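Local coordinates for hypothetical protein PH1897 (Pyrococcus horikoshii, PDB 1VDW) that probably removes the 1-phosphate of fructose 1,6-bisphosphate with the help of magnesium, and may act on inositol monophosphate as well, at residues V66-G71 with P199-A204; T80-P85 with A104-K109; F98-V103 with A114-P119. All blocks are in the same frame, centred on the assembly; numbering follows the deposited sequence.

Contact 1: V66-G71 with P199-A204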
loop_
_atom_site.group_PDB
_atom_site.type_symbol
_atom_site.label_atom_id
_atom_site.label_comp_id
_atom_site.label_asym_id
_atom_site.label_seq_id
_atom_site.Cartn_x
_atom_site.Cartn_y
_atom_site.Cartn_z
ATOM N N VAL A 66 -7.581 10.334 24.413
ATOM C CA VAL A 66 -8.162 11.019 23.272
ATOM C C VAL A 66 -8.188 10.037 22.108
ATOM O O VAL A 66 -7.147 9.535 21.685
ATOM C CB VAL A 66 -7.336 12.260 22.862
ATOM C CG1 VAL A 66 -8.019 12.978 21.704
ATOM C CG2 VAL A 66 -7.184 13.200 24.048
ATOM N N SER A 67 -9.386 9.738 21.624
ATOM C CA SER A 67 -9.557 8.831 20.496
ATOM C C SER A 67 -10.726 9.395 19.694
ATOM O O SER A 67 -11.667 9.945 20.265
ATOM C CB SER A 67 -9.865 7.414 20.986
ATOM O OG SER A 67 -9.623 6.457 19.967
ATOM N N GLU A 68 -10.666 9.261 18.375
ATOM C CA GLU A 68 -11.708 9.805 17.509
ATOM C C GLU A 68 -13.144 9.426 17.856
ATOM O O GLU A 68 -14.006 10.300 17.970
ATOM C CB GLU A 68 -11.422 9.432 16.051
ATOM C CG GLU A 68 -12.418 10.027 15.064
ATOM C CD GLU A 68 -11.968 9.900 13.620
ATOM O OE1 GLU A 68 -12.739 10.301 12.722
ATOM O OE2 GLU A 68 -10.846 9.404 13.383
ATOM N N GLU A 69 -13.404 8.135 18.031
ATOM C CA GLU A 69 -14.755 7.671 18.330
ATOM C C GLU A 69 -15.251 7.927 19.752
ATOM O O GLU A 69 -16.451 8.096 19.971
ATOM C CB GLU A 69 -14.873 6.180 18.010
ATOM C CG GLU A 69 -14.583 5.842 16.555
ATOM C CD GLU A 69 -15.439 6.641 15.587
ATOM O OE1 GLU A 69 -16.682 6.547 15.668
ATOM O OE2 GLU A 69 -14.866 7.365 14.744
ATOM N N ILE A 70 -14.336 7.958 20.715
ATOM C CA ILE A 70 -14.712 8.184 22.107
ATOM C C ILE A 70 -14.528 9.640 22.530
ATOM O O ILE A 70 -15.027 10.064 23.573
ATOM C CB ILE A 70 -13.896 7.262 23.046
ATOM C CG1 ILE A 70 -14.219 5.801 22.727
ATOM C CG2 ILE A 70 -14.219 7.561 24.503
ATOM C CD1 ILE A 70 -13.453 4.800 23.558
ATOM N N GLY A 71 -13.821 10.407 21.708
ATOM C CA GLY A 71 -13.592 11.803 22.026
ATOM C C GLY A 71 -12.448 11.979 23.005
ATOM O O GLY A 71 -11.328 11.541 22.748
ATOM N N PRO A 199 -6.129 14.811 14.881
ATOM C CA PRO A 199 -4.883 14.704 15.647
ATOM C C PRO A 199 -4.594 13.260 16.065
ATOM O O PRO A 199 -3.438 12.844 16.143
ATOM C CB PRO A 199 -5.142 15.615 16.845
ATOM C CG PRO A 199 -6.034 16.670 16.266
ATOM C CD PRO A 199 -7.006 15.853 15.447
ATOM N N THR A 200 -5.652 12.502 16.328
ATOM C CA THR A 200 -5.520 11.107 16.733
ATOM C C THR A 200 -4.880 10.242 15.644
ATOM O O THR A 200 -4.219 9.240 15.941
ATOM C CB THR A 200 -6.895 10.513 17.107
ATOM O OG1 THR A 200 -7.843 10.806 16.071
ATOM C CG2 THR A 200 -7.390 11.109 18.418
ATOM N N ASP A 201 -5.071 10.631 14.386
ATOM C CA ASP A 201 -4.508 9.884 13.265
ATOM C C ASP A 201 -3.007 10.077 13.122
ATOM O O ASP A 201 -2.277 9.149 12.767
ATOM C CB ASP A 201 -5.124 10.332 11.933
ATOM C CG ASP A 201 -6.589 9.998 11.811
ATOM O OD1 ASP A 201 -6.986 8.876 12.183
ATOM O OD2 ASP A 201 -7.345 10.862 11.309
ATOM N N ILE A 202 -2.547 11.288 13.409
ATOM C CA ILE A 202 -1.150 11.630 13.201
ATOM C C ILE A 202 -0.225 11.811 14.390
ATOM O O ILE A 202 0.982 11.914 14.208
ATOM C CB ILE A 202 -1.046 12.928 12.372
ATOM C CG1 ILE A 202 -1.640 14.096 13.165
ATOM C CG2 ILE A 202 -1.793 12.765 11.052
ATOM C CD1 ILE A 202 -1.395 15.455 12.540
ATOM N N ALA A 203 -0.770 11.850 15.599
ATOM C CA ALA A 203 0.059 12.095 16.770
ATOM C C ALA A 203 1.330 11.260 16.875
ATOM O O ALA A 203 2.430 11.803 16.946
ATOM C CB ALA A 203 -0.777 11.944 18.036
ATOM N N ALA A 204 1.191 9.941 16.879
ATOM C CA ALA A 204 2.363 9.085 17.003
ATOM C C ALA A 204 3.309 9.227 15.815
ATOM O O ALA A 204 4.525 9.289 15.981
ATOM C CB ALA A 204 1.936 7.629 17.165
HETATM O O HOH W 1 -7.944 8.510 14.610
#

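Contact 2: T80-P85 with A104-K109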
loop_
_atom_site.group_PDB
_atom_site.type_symbol
_atom_site.label_atom_id
_atom_site.label_comp_id
_atom_site.label_asym_id
_atom_site.label_seq_id
_atom_site.Cartn_x
_atom_site.Cartn_y
_atom_site.Cartn_z
ATOM N N THR A 80 -1.648 12.132 29.112
ATOM C CA THR A 80 -2.703 12.031 28.112
ATOM C C THR A 80 -2.215 11.159 26.965
ATOM O O THR A 80 -1.096 11.317 26.487
ATOM C CB THR A 80 -3.085 13.410 27.541
ATOM O OG1 THR A 80 -3.477 14.276 28.610
ATOM C CG2 THR A 80 -4.244 13.281 26.560
ATOM N N VAL A 81 -3.058 10.229 26.539
ATOM C CA VAL A 81 -2.707 9.352 25.437
ATOM C C VAL A 81 -3.617 9.683 24.254
ATOM O O VAL A 81 -4.837 9.767 24.403
ATOM C CB VAL A 81 -2.848 7.862 25.850
ATOM C CG1 VAL A 81 -1.991 7.586 27.078
ATOM C CG2 VAL A 81 -4.302 7.518 26.123
ATOM N N VAL A 82 -3.004 9.907 23.092
ATOM C CA VAL A 82 -3.717 10.237 21.855
ATOM C C VAL A 82 -3.545 9.001 20.983
ATOM O O VAL A 82 -2.442 8.706 20.515
ATOM C CB VAL A 82 -3.089 11.474 21.184
ATOM C CG1 VAL A 82 -3.810 11.801 19.888
ATOM C CG2 VAL A 82 -3.161 12.661 22.140
ATOM N N VAL A 83 -4.645 8.294 20.750
ATOM C CA VAL A 83 -4.571 7.031 20.037
ATOM C C VAL A 83 -5.539 6.759 18.896
ATOM O O VAL A 83 -6.635 7.315 18.825
ATOM C CB VAL A 83 -4.721 5.883 21.080
ATOM C CG1 VAL A 83 -6.060 6.000 21.785
ATOM C CG2 VAL A 83 -4.592 4.530 20.410
ATOM N N ASP A 84 -5.085 5.899 17.990
ATOM C CA ASP A 84 -5.886 5.417 16.878
ATOM C C ASP A 84 -5.757 3.904 17.052
ATOM O O ASP A 84 -4.730 3.315 16.712
ATOM C CB ASP A 84 -5.311 5.833 15.522
ATOM C CG ASP A 84 -6.214 5.430 14.367
ATOM O OD1 ASP A 84 -7.181 4.677 14.614
ATOM O OD2 ASP A 84 -5.965 5.858 13.216
ATOM N N PRO A 85 -6.788 3.256 17.613
ATOM C CA PRO A 85 -6.799 1.808 17.851
ATOM C C PRO A 85 -6.523 0.964 16.610
ATOM O O PRO A 85 -5.927 -0.110 16.690
ATOM C CB PRO A 85 -8.199 1.563 18.411
ATOM C CG PRO A 85 -8.522 2.854 19.093
ATOM C CD PRO A 85 -8.035 3.876 18.099
ATOM N N ALA A 104 0.340 7.835 21.084
ATOM C CA ALA A 104 1.257 8.901 21.483
ATOM C C ALA A 104 0.955 9.233 22.946
ATOM O O ALA A 104 -0.201 9.437 23.319
ATOM C CB ALA A 104 1.059 10.130 20.612
ATOM N N ILE A 105 2.005 9.264 23.762
ATOM C CA ILE A 105 1.886 9.539 25.195
ATOM C C ILE A 105 2.439 10.910 25.533
ATOM O O ILE A 105 3.579 11.234 25.195
ATOM C CB ILE A 105 2.672 8.514 26.027
ATOM C CG1 ILE A 105 2.332 7.094 25.574
ATOM C CG2 ILE A 105 2.366 8.704 27.507
ATOM C CD1 ILE A 105 0.920 6.680 25.838
ATOM N N PHE A 106 1.642 11.705 26.234
ATOM C CA PHE A 106 2.062 13.051 26.600
ATOM C C PHE A 106 2.132 13.264 28.097
ATOM O O PHE A 106 1.205 12.906 28.828
ATOM C CB PHE A 106 1.092 14.072 26.005
ATOM C CG PHE A 106 1.132 14.137 24.509
ATOM C CD1 PHE A 106 1.932 15.073 23.866
ATOM C CD2 PHE A 106 0.395 13.240 23.736
ATOM C CE1 PHE A 106 1.998 15.120 22.482
ATOM C CE2 PHE A 106 0.458 13.281 22.346
ATOM C CZ PHE A 106 1.259 14.222 21.719
ATOM N N HIS A 107 3.237 13.843 28.546
ATOM C CA HIS A 107 3.375 14.170 29.945
ATOM C C HIS A 107 2.870 15.586 29.962
ATOM O O HIS A 107 3.644 16.516 29.768
ATOM C CB HIS A 107 4.820 14.152 30.425
ATOM C CG HIS A 107 4.926 14.453 31.888
ATOM N ND1 HIS A 107 6.122 14.725 32.523
ATOM C CD2 HIS A 107 3.961 14.559 32.827
ATOM C CE1 HIS A 107 5.872 14.990 33.800
ATOM N NE2 HIS A 107 4.581 14.897 34.008
ATOM N N GLU A 108 1.564 15.727 30.160
ATOM C CA GLU A 108 0.919 17.030 30.144
ATOM C C GLU A 108 0.928 17.368 28.669
ATOM O O GLU A 108 0.565 16.525 27.857
ATOM C CB GLU A 108 1.725 18.063 30.939
ATOM C CG GLU A 108 1.821 17.791 32.425
ATOM C CD GLU A 108 0.519 18.066 33.145
ATOM O OE1 GLU A 108 -0.230 18.945 32.673
ATOM O OE2 GLU A 108 0.262 17.420 34.184
ATOM N N LYS A 109 1.369 18.570 28.317
ATOM C CA LYS A 109 1.410 18.971 26.912
ATOM C C LYS A 109 2.680 18.537 26.204
ATOM O O LYS A 109 2.913 18.891 25.048
ATOM C CB LYS A 109 1.246 20.485 26.774
ATOM C CG LYS A 109 -0.194 20.938 26.892
ATOM C CD LYS A 109 -1.097 20.126 25.976
ATOM C CE LYS A 109 -0.885 20.427 24.501
ATOM N NZ LYS A 109 -1.742 19.542 23.649
#

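Contact 3: F98-V103 with A114-P119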
loop_
_atom_site.group_PDB
_atom_site.type_symbol
_atom_site.label_atom_id
_atom_site.label_comp_id
_atom_site.label_asym_id
_atom_site.label_seq_id
_atom_site.Cartn_x
_atom_site.Cartn_y
_atom_site.Cartn_z
ATOM N N PHE A 98 -2.052 -2.939 4.943
ATOM C CA PHE A 98 -1.605 -1.636 5.409
ATOM C C PHE A 98 -2.534 -1.170 6.519
ATOM O O PHE A 98 -3.569 -0.573 6.259
ATOM C CB PHE A 98 -1.615 -0.598 4.281
ATOM C CG PHE A 98 -0.520 -0.783 3.278
ATOM C CD1 PHE A 98 0.817 -0.691 3.656
ATOM C CD2 PHE A 98 -0.824 -1.081 1.959
ATOM C CE1 PHE A 98 1.833 -0.902 2.727
ATOM C CE2 PHE A 98 0.184 -1.293 1.024
ATOM C CZ PHE A 98 1.515 -1.205 1.412
ATOM N N PHE A 99 -2.173 -1.482 7.759
ATOM C CA PHE A 99 -2.949 -1.056 8.920
ATOM C C PHE A 99 -2.019 -1.060 10.124
ATOM O O PHE A 99 -0.974 -1.708 10.100
ATOM C CB PHE A 99 -4.192 -1.938 9.131
ATOM C CG PHE A 99 -3.912 -3.406 9.156
ATOM C CD1 PHE A 99 -3.517 -4.039 10.332
ATOM C CD2 PHE A 99 -4.071 -4.171 8.005
ATOM C CE1 PHE A 99 -3.290 -5.413 10.357
ATOM C CE2 PHE A 99 -3.843 -5.545 8.026
ATOM C CZ PHE A 99 -3.454 -6.164 9.202
ATOM N N ALA A 100 -2.391 -0.332 11.172
ATOM C CA ALA A 100 -1.523 -0.219 12.331
ATOM C C ALA A 100 -2.241 0.290 13.559
ATOM O O ALA A 100 -3.391 0.718 13.493
ATOM C CB ALA A 100 -0.385 0.740 12.005
ATOM N N VAL A 101 -1.530 0.222 14.682
ATOM C CA VAL A 101 -2.001 0.755 15.954
ATOM C C VAL A 101 -1.093 1.965 16.180
ATOM O O VAL A 101 0.127 1.865 16.016
ATOM C CB VAL A 101 -1.795 -0.236 17.107
ATOM C CG1 VAL A 101 -2.190 0.417 18.428
ATOM C CG2 VAL A 101 -2.624 -1.481 16.870
ATOM N N SER A 102 -1.681 3.097 16.553
ATOM C CA SER A 102 -0.925 4.334 16.764
ATOM C C SER A 102 -1.197 4.909 18.153
ATOM O O SER A 102 -2.348 5.184 18.492
ATOM C CB SER A 102 -1.327 5.352 15.688
ATOM O OG SER A 102 -0.714 6.612 15.892
ATOM N N VAL A 103 -0.144 5.094 18.945
ATOM C CA VAL A 103 -0.288 5.621 20.302
ATOM C C VAL A 103 0.776 6.662 20.627
ATOM O O VAL A 103 1.967 6.408 20.467
ATOM C CB VAL A 103 -0.168 4.489 21.357
ATOM C CG1 VAL A 103 -0.143 5.077 22.763
ATOM C CG2 VAL A 103 -1.321 3.518 21.221
ATOM N N ALA A 114 5.968 7.457 21.903
ATOM C CA ALA A 114 4.966 7.125 20.911
ATOM C C ALA A 114 5.379 5.842 20.224
ATOM O O ALA A 114 6.571 5.534 20.114
ATOM C CB ALA A 114 4.837 8.241 19.883
ATOM N N PHE A 115 4.394 5.067 19.791
ATOM C CA PHE A 115 4.701 3.851 19.063
ATOM C C PHE A 115 3.642 3.608 18.013
ATOM O O PHE A 115 2.502 4.070 18.119
ATOM C CB PHE A 115 4.829 2.628 20.002
ATOM C CG PHE A 115 3.517 2.023 20.442
ATOM C CD1 PHE A 115 2.845 1.107 19.634
ATOM C CD2 PHE A 115 2.981 2.331 21.686
ATOM C CE1 PHE A 115 1.661 0.504 20.065
ATOM C CE2 PHE A 115 1.799 1.732 22.123
ATOM C CZ PHE A 115 1.141 0.817 21.311
ATOM N N ILE A 116 4.069 2.922 16.965
ATOM C CA ILE A 116 3.193 2.524 15.880
ATOM C C ILE A 116 3.525 1.058 15.650
ATOM O O ILE A 116 4.687 0.699 15.449
ATOM C CB ILE A 116 3.463 3.327 14.584
ATOM C CG1 ILE A 116 2.970 4.765 14.763
ATOM C CG2 ILE A 116 2.755 2.668 13.387
ATOM C CD1 ILE A 116 3.394 5.710 13.648
ATOM N N TYR A 117 2.495 0.218 15.700
ATOM C CA TYR A 117 2.635 -1.221 15.497
ATOM C C TYR A 117 2.100 -1.588 14.116
ATOM O O TYR A 117 0.921 -1.376 13.831
ATOM C CB TYR A 117 1.861 -1.981 16.589
ATOM C CG TYR A 117 1.836 -3.488 16.421
ATOM C CD1 TYR A 117 2.991 -4.190 16.086
ATOM C CD2 TYR A 117 0.657 -4.214 16.612
ATOM C CE1 TYR A 117 2.979 -5.577 15.942
ATOM C CE2 TYR A 117 0.635 -5.606 16.469
ATOM C CZ TYR A 117 1.800 -6.277 16.134
ATOM O OH TYR A 117 1.788 -7.645 15.981
ATOM N N GLU A 118 2.972 -2.126 13.265
ATOM C CA GLU A 118 2.604 -2.525 11.903
ATOM C C GLU A 118 2.632 -4.057 11.978
ATOM O O GLU A 118 3.639 -4.701 11.687
ATOM C CB GLU A 118 3.654 -1.989 10.929
ATOM C CG GLU A 118 3.383 -2.365 9.486
ATOM C CD GLU A 118 4.397 -1.821 8.488
ATOM O OE1 GLU A 118 5.488 -1.357 8.890
ATOM O OE2 GLU A 118 4.096 -1.882 7.275
ATOM N N PRO A 119 1.497 -4.665 12.349
ATOM C CA PRO A 119 1.392 -6.118 12.501
ATOM C C PRO A 119 1.731 -7.072 11.372
ATOM O O PRO A 119 2.334 -8.111 11.617
ATOM C CB PRO A 119 -0.050 -6.313 12.982
ATOM C CG PRO A 119 -0.764 -5.215 12.328
ATOM C CD PRO A 119 0.170 -4.045 12.518
#

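Contact 1: V66-G71 with P199-A204
The contact belongs to the predicted magnesium site of the inositol monophosphatase superfamily, where Glu68, just past strand 64-67, meets Thr200 and Asp201 in the first turn of helix 199-211. Glu68 and Asp201 are predicted magnesium ligands, a task suited to carboxylates. Their planes are 72° apart, and Glu68 OE2 stands 4.1 Å from Asp201 OD1. A water bridges the two oxygens from one side, 2.6 Å from Asp201 OD1 and a longer 3.3 Å from Glu68 OE2. Thr200 OG1 is its third partner, at 2.7 Å. Arg198 steadies the acids from outside: its guanidinium forms a salt bridge with Glu68 OE1, while its backbone N holds Asp201 OD2. Glu68 gets there by being stretched out, with CG trans to the backbone N (chi1 -177°) and the chain extended beyond it.

Thr200 suits its place because it is two-faced. A chi1 of 49° sets OG1 between its own backbone N and carbonyl carbon, facing the water, and directs the methyl CG2 at the strand. That methyl lies against the backbone of Val66, Ser67 and Glu68, and against a branch of the Val66 side chain. With a valine in place of Thr200 the methyl packing could survive, but the water would probably lose its hydroxyl partner and bridge the two carboxylates less firmly. Val66 itself turns toward the helix, and its CG1 reaches Thr200 CG2 at 3.8 Å, while the same methyl lies 3.6 Å from Val66 O.

Contact 2: T80-P85 with A104-K109
One carbonyl oxygen, Thr80 O, meets Phe106 in two ways. It accepts the Phe106 N-H at 2.8 Å, and it also lies in the plane of the ring at its edge, 3.7 Å from Phe106 CD2, where ring hydrogens carry a slight positive charge. With CG on the side of its own backbone N (chi1 -67°), the ring turns that edge to Thr80 O. Further along, Val82 CG2 approaches Phe106 CE2 obliquely at 3.7 Å, and Phe228 meets the ring edge-to-face. The two segments are antiparallel neighbours in the larger mixed sheet of the layered alpha/beta fold, their axes at 161°. Thr80 with Phe106 and Val82 with Ala104 are hydrogen-bonded pairs; Val81 with Ile105 is the non-hydrogen-bonded pair between them, where Val81 CA makes a CA-H...O contact with Ala104 O at 3.3 Å. Branched Val81 and Ile105 stand side by side on the face toward helix 45-60, where Val81 touches Phe58. Ala104 N reaches Val82 O at 3.0 Å, and on the other face the Ala104 side chain is small enough for Ala203 of helix 199-211 to lie against it.

Contact 3: F98-V103 with A114-P119
Phe115 lays its ring alongside Val103, and the branched valine fits against it like a knuckle: Val103 CB is 3.5 Å from Phe115 CE2, and the branch CG2 lies 3.7 Å from Phe115 CZ. The ring reaches across because chi1 of 80° places CG between its own backbone N and carbonyl carbon. Its other side atom, CE1, is met more loosely by Val101 CG1. Val101 in turn packs its CB on the CB of Tyr117, beyond which the tyrosine leads away to a hydrogen bond between its hydroxyl and Asp18. These apolar bumps form one face of a beta hairpin, strands 100-107 and 110-118, antiparallel at 175° and covered here by helix 3-20. Val101 with Tyr117 and Val103 with Phe115 are hydrogen-bonded pairs, each joined by two N-H...O bonds; Tyr117 N to Val101 O, for instance, measures 2.9 Å. The opposite face has a different relief. Ile116 CG2 rises beside the small Ala100 CB at 3.9 Å, and low Ser102 next to Ile116 suits the close packing of Ala204 from helix 199-211. At the open end of the hairpin Pro119 CG comes obliquely to the CE1 corner of Phe99, though the proline is modelled in two positions and the closeness is doubtful. Nearby, Glu118 touches Pro97 of the second subunit and turns its carboxylate to Tyr181 and Arg123.

How the contacts relate
All three contacts are buried, but only contact 1 carries partly exposed acids across its interface; contacts 2 and 3 are sheet core. Contacts 2 and 3 share strand 100-107, each pairing it with a different neighbour, and contact 1 adds strand 64-67 on the far side of strand 79-84, where Val66 N lies 2.8 Å from Val81 O. Backbone bonds and apolar packing hold contacts 2 and 3, whereas contact 1 rests on a methyl and a bridging water, with two acids brought close that a magnesium ion would probably join. Helix 199-211 packs on strands of both sheet contacts, Ala203 on Val82 for one. Asp84 brings a further predicted magnesium ligand beside Asp201; contact 3 alone nears the subunit interface.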